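Local coordinates for protein probable acetolactate synthase isozyme III (Small subunit) (Nitrosomonas europaea ATCC 19718, PDB 2PC6) that is probably the small subunit of an acetolactate synthase isozyme, built from two ACT-like domains, the kind of subunit that regulates a larger catalytic partner, at residues D99-E102 with M103-A107. Numbering follows the deposited sequence.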
loop_
_atom_site.group_PDB
_atom_site.type_symbol
_atom_site.label_atom_id
_atom_site.label_comp_id
_atom_site.label_asym_id
_atom_site.label_seq_id
_atom_site.Cartn_x
_atom_site.Cartn_y
_atom_site.Cartn_z
ATOM N N ASP A 99 6.012 26.835 12.678
ATOM C CA ASP A 99 5.813 25.751 11.727
ATOM C C ASP A 99 4.723 24.816 12.174
ATOM O O ASP A 99 4.177 24.072 11.365
ATOM C CB ASP A 99 7.099 24.994 11.475
ATOM C CG ASP A 99 7.970 25.692 10.487
ATOM O OD1 ASP A 99 7.409 26.462 9.681
ATOM O OD2 ASP A 99 9.205 25.474 10.509
ATOM N N ARG A 100 4.391 24.894 13.460
ATOM C CA ARG A 100 3.247 24.179 13.980
ATOM C C ARG A 100 1.960 24.665 13.346
ATOM O O ARG A 100 1.134 23.855 12.982
ATOM C CB ARG A 100 3.162 24.298 15.493
ATOM C CG ARG A 100 3.831 23.155 16.147
ATOM C CD ARG A 100 3.862 23.262 17.646
ATOM N NE ARG A 100 2.980 22.299 18.338
ATOM C CZ ARG A 100 3.081 20.966 18.305
ATOM N NH1 ARG A 100 4.007 20.324 17.565
ATOM N NH2 ARG A 100 2.244 20.258 19.035
ATOM N N GLU A 101 1.811 25.974 13.189
ATOM C CA GLU A 101 0.622 26.516 12.576
ATOM C C GLU A 101 0.635 26.156 11.074
ATOM O O GLU A 101 -0.398 25.733 10.525
ATOM C CB GLU A 101 0.522 28.036 12.795
ATOM C CG GLU A 101 -0.500 28.539 13.863
ATOM C CD GLU A 101 0.146 28.975 15.241
ATOM O OE1 GLU A 101 1.390 28.731 15.416
ATOM O OE2 GLU A 101 -0.603 29.526 16.138
ATOM N N GLU A 102 1.801 26.303 10.434
ATOM C CA GLU A 102 1.943 26.059 9.015
ATOM C C GLU A 102 1.582 24.621 8.629
ATOM O O GLU A 102 0.801 24.407 7.695
ATOM C CB GLU A 102 3.360 26.417 8.538
ATOM C CG GLU A 102 3.638 26.100 7.011
ATOM C CD GLU A 102 2.774 26.918 6.013
ATOM O OE1 GLU A 102 2.203 27.958 6.401
ATOM O OE2 GLU A 102 2.687 26.547 4.827
HETATM N N MSE A 103 2.149 23.651 9.358
HETATM C CA MSE A 103 1.893 22.219 9.165
HETATM C C MSE A 103 0.457 21.897 9.420
HETATM O O MSE A 103 -0.113 21.081 8.708
HETATM C CB MSE A 103 2.755 21.347 10.077
HETATM C CG MSE A 103 4.223 21.344 9.766
HETATM SE SE MSE A 103 4.641 20.747 7.944
HETATM C CE MSE A 103 4.546 22.461 6.971
ATOM N N LYS A 104 -0.149 22.520 10.432
ATOM C CA LYS A 104 -1.576 22.314 10.645
ATOM C C LYS A 104 -2.391 22.889 9.455
ATOM O O LYS A 104 -3.315 22.231 8.941
ATOM C CB LYS A 104 -2.010 22.894 11.984
ATOM C CG LYS A 104 -3.524 22.755 12.290
ATOM C CD LYS A 104 -4.008 21.249 12.360
ATOM C CE LYS A 104 -5.357 21.136 13.127
ATOM N NZ LYS A 104 -6.592 21.242 12.253
ATOM N N ARG A 105 -2.046 24.090 8.990
ATOM C CA ARG A 105 -2.746 24.623 7.780
ATOM C C ARG A 105 -2.653 23.704 6.568
ATOM O O ARG A 105 -3.678 23.504 5.909
ATOM C CB ARG A 105 -2.293 26.007 7.367
ATOM C CG ARG A 105 -2.798 27.065 8.255
ATOM C CD ARG A 105 -2.439 28.418 7.688
ATOM N NE ARG A 105 -0.994 28.618 7.571
ATOM C CZ ARG A 105 -0.245 29.178 8.520
ATOM N NH1 ARG A 105 -0.796 29.572 9.660
ATOM N NH2 ARG A 105 1.067 29.323 8.328
ATOM N N LEU A 106 -1.457 23.135 6.307
ATOM C CA LEU A 106 -1.252 22.217 5.170
ATOM C C LEU A 106 -2.022 20.945 5.344
ATOM O O LEU A 106 -2.681 20.460 4.392
ATOM C CB LEU A 106 0.216 21.890 4.912
ATOM C CG LEU A 106 1.055 22.926 4.175
ATOM C CD1 LEU A 106 2.589 22.529 4.107
ATOM C CD2 LEU A 106 0.506 23.191 2.760
ATOM N N ALA A 107 -1.978 20.389 6.547
ATOM C CA ALA A 107 -2.828 19.235 6.798
ATOM C C ALA A 107 -4.289 19.599 6.428
ATOM O O ALA A 107 -4.910 18.865 5.645
ATOM C CB ALA A 107 -2.708 18.726 8.246
#
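Glu102 and Arg105, one turn apart on helix 98-109, form an i to i+3 salt bridge on the outward flank of the first helix in the second ACT-like βαββαβ unit. The bond runs from Arg105 NH2 to Glu102 OE1 at 2.6 Å and is fairly straight, with an N-H...O angle of 158°. On the arginine side OE1 sits at the guanidinium edge, close to its plane; on the glutamate side the lone pair used is the anti one, pointing away from OE2. The carboxylate and guanidinium planes are turned 63° apart, so a single N-H...O bond joins them and no two-pronged, coplanar pairing forms. Glu102 sends CG anti to its backbone N (chi1 176°) and then bends about the CB-CG bond, which carries the carboxylate out to the guanidinium. Arg105 bends about CG-CD and folds back along the helix, laying one guanidinium face over the backbone of Glu101 and Glu102: NH2 lies 3.4 Å from Glu102 CA, and NH1 reaches Glu101 CB at 3.7 Å.

Beneath the pair run the α-helical i to i+4 bonds, from Met103 N to Asp99 O (2.9 Å) through Leu106 N to Glu102 O (2.9 Å). Lys104 is held over the next turn by a salt bridge to Asp108, while Arg100 NH1 binds the carbonyls of Ala95 and Thr118. The buried flank faces the sheet and the neighbouring helix: the selenomethionine Met103 meets Tyr122 of strand 121-128, and Leu106 packs on Phe136 and Ala139 of helix 130-139. Glu102 bridges the two flanks, its CG lying 3.8 Å from Met103 CE and its OE2 4.0 Å from Leu106 CG.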